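PDB 2ZOU: spondin-1 from Homo sapiens, which is a secreted extracellular-matrix glycoprotein whose reeler domain, a beta-sandwich, is probably involved in cell adhesion. Local coordinates for residues E84-S89 with T96-R101. Numbering follows the deposited sequence.
Sequences ETQFMS and TESTPR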
loop_
_atom_site.group_PDB
_atom_site.type_symbol
_atom_site.label_atom_id
_atom_site.label_comp_id
_atom_site.label_asym_id
_atom_site.label_seq_id
_atom_site.Cartn_x
_atom_site.Cartn_y
_atom_site.Cartn_z
ATOM N N GLU A 84 -4.784 -3.818 14.124
ATOM C CA GLU A 84 -4.926 -2.604 13.325
ATOM C C GLU A 84 -5.176 -2.899 11.845
ATOM O O GLU A 84 -5.814 -2.113 11.152
ATOM C CB GLU A 84 -3.696 -1.698 13.482
ATOM C CG GLU A 84 -3.164 -1.510 14.928
ATOM C CD GLU A 84 -4.191 -0.948 15.928
ATOM O OE1 GLU A 84 -5.200 -0.333 15.513
ATOM O OE2 GLU A 84 -3.980 -1.119 17.154
ATOM N N THR A 85 -4.667 -4.030 11.366
ATOM C CA THR A 85 -4.685 -4.337 9.942
ATOM C C THR A 85 -5.099 -5.784 9.690
ATOM O O THR A 85 -4.880 -6.659 10.530
ATOM C CB THR A 85 -3.309 -4.114 9.304
ATOM O OG1 THR A 85 -2.365 -5.026 9.888
ATOM C CG2 THR A 85 -2.829 -2.661 9.498
ATOM N N GLN A 86 -5.695 -6.023 8.527
ATOM C CA GLN A 86 -6.034 -7.383 8.081
ATOM C C GLN A 86 -6.090 -7.413 6.570
ATOM O O GLN A 86 -6.079 -6.364 5.928
ATOM C CB GLN A 86 -7.391 -7.817 8.647
ATOM C CG GLN A 86 -8.570 -7.020 8.088
ATOM C CD GLN A 86 -9.900 -7.554 8.577
ATOM O OE1 GLN A 86 -10.144 -7.630 9.778
ATOM N NE2 GLN A 86 -10.760 -7.952 7.648
ATOM N N PHE A 87 -6.145 -8.605 5.988
ATOM C CA PHE A 87 -6.408 -8.717 4.559
ATOM C C PHE A 87 -7.893 -8.563 4.262
ATOM O O PHE A 87 -8.735 -9.018 5.037
ATOM C CB PHE A 87 -5.849 -10.028 4.004
ATOM C CG PHE A 87 -4.355 -10.073 4.008
ATOM C CD1 PHE A 87 -3.638 -9.399 3.022
ATOM C CD2 PHE A 87 -3.666 -10.744 5.011
ATOM C CE1 PHE A 87 -2.256 -9.401 3.022
ATOM C CE2 PHE A 87 -2.261 -10.749 5.024
ATOM C CZ PHE A 87 -1.563 -10.068 4.029
ATOM N N MET A 88 -8.192 -7.919 3.134
ATOM C CA MET A 88 -9.564 -7.711 2.655
ATOM C C MET A 88 -10.281 -9.046 2.433
ATOM O O MET A 88 -9.739 -9.916 1.763
ATOM C CB MET A 88 -9.540 -6.978 1.315
ATOM C CG MET A 88 -9.473 -5.486 1.348
ATOM S SD MET A 88 -10.398 -4.821 -0.061
ATOM C CE MET A 88 -12.024 -4.827 0.660
ATOM N N SER A 89 -11.496 -9.178 2.965
ATOM C CA SER A 89 -12.308 -10.399 2.814
ATOM C C SER A 89 -12.536 -10.774 1.346
ATOM O O SER A 89 -12.494 -11.954 0.985
ATOM C CB SER A 89 -13.663 -10.245 3.528
ATOM O OG SER A 89 -13.489 -10.043 4.924
ATOM N N THR A 96 -6.084 -3.866 4.640
ATOM C CA THR A 96 -7.098 -2.890 5.029
ATOM C C THR A 96 -7.159 -2.794 6.570
ATOM O O THR A 96 -6.441 -3.526 7.258
ATOM C CB THR A 96 -8.472 -3.227 4.390
ATOM O OG1 THR A 96 -9.360 -2.114 4.509
ATOM C CG2 THR A 96 -9.095 -4.472 5.035
ATOM N N GLU A 97 -7.967 -1.879 7.104
ATOM C CA GLU A 97 -8.110 -1.721 8.553
ATOM C C GLU A 97 -8.889 -2.881 9.180
ATOM O O GLU A 97 -9.767 -3.468 8.542
ATOM C CB GLU A 97 -8.719 -0.346 8.914
ATOM C CG GLU A 97 -10.248 -0.171 8.766
ATOM C CD GLU A 97 -10.779 -0.172 7.332
ATOM O OE1 GLU A 97 -10.022 0.070 6.369
ATOM O OE2 GLU A 97 -12.001 -0.421 7.162
ATOM N N SER A 98 -8.539 -3.202 10.425
ATOM C CA SER A 98 -9.218 -4.250 11.212
ATOM C C SER A 98 -10.544 -3.773 11.811
ATOM O O SER A 98 -11.481 -4.562 11.973
ATOM C CB SER A 98 -8.319 -4.717 12.359
ATOM O OG SER A 98 -7.221 -5.473 11.890
ATOM N N THR A 99 -10.585 -2.493 12.180
ATOM C CA THR A 99 -11.760 -1.821 12.751
ATOM C C THR A 99 -11.702 -0.358 12.294
ATOM O O THR A 99 -10.617 0.153 12.032
ATOM C CB THR A 99 -11.757 -1.854 14.299
ATOM O OG1 THR A 99 -10.496 -1.384 14.789
ATOM C CG2 THR A 99 -12.021 -3.259 14.830
ATOM N N PRO A 100 -12.861 0.329 12.204
ATOM C CA PRO A 100 -12.850 1.704 11.677
ATOM C C PRO A 100 -12.489 2.841 12.660
ATOM O O PRO A 100 -13.136 3.894 12.640
ATOM C CB PRO A 100 -14.281 1.877 11.158
ATOM C CG PRO A 100 -15.105 1.019 12.057
ATOM C CD PRO A 100 -14.230 -0.128 12.521
ATOM N N ARG A 101 -11.462 2.639 13.487
ATOM C CA ARG A 101 -11.013 3.635 14.460
ATOM C C ARG A 101 -10.158 4.701 13.774
ATOM O O ARG A 101 -9.569 4.438 12.726
ATOM C CB ARG A 101 -10.172 2.968 15.552
ATOM C CG ARG A 101 -10.874 1.856 16.304
ATOM C CD ARG A 101 -10.161 1.548 17.615
ATOM N NE ARG A 101 -10.864 0.515 18.377
ATOM C CZ ARG A 101 -10.610 -0.786 18.284
ATOM N NH1 ARG A 101 -9.661 -1.225 17.463
ATOM N NH2 ARG A 101 -11.302 -1.653 19.009
#
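Gln86 and Thr96 form a hydrogen-bonded pair of an antiparallel beta hairpin, each backbone N meeting the other's O: Gln86 N to Thr96 O at 2.9 Å and Thr96 N to Gln86 O at 2.8 Å. Beside them Thr85 and Glu97 make a non-hydrogen-bonded pair, with Thr85 CA also 3.3 Å from Thr96 O in a CA-H...O contact. Ser98 N extends the pairing to Glu84 O at 3.0 Å, though it approaches from above the carbonyl plane, 61° out of it.

On one face, Gln86 and Thr96 run side by side. With CG between its backbone N and carbonyl carbon (chi1 67°), Gln86 brings this methylene to 3.8 Å from Glu97 O and also against Thr96 CG2. The Met88 side chain crosses that of Thr96 at about a right angle, its CG 3.8 Å from Thr96 CG2. Cut back to an alanine, Gln86 would lose CG, and Thr96 CG2 and Glu97 O would probably be left without their neighbour on this face.

Ser98 OG comes to 3.0 Å from Thr85 O at an angle too poor for a hydrogen bond; its hydrogen bond is to Glu82 O. The hairpin forms one side of the five-stranded sheet, with strand 85-88 outermost: strand 95-97 pairs onward with strand 55-62, where Phe56 O bonds Thr96 OG1, while Thr85 and Phe87 turn to strand 76-79 of the other sheet.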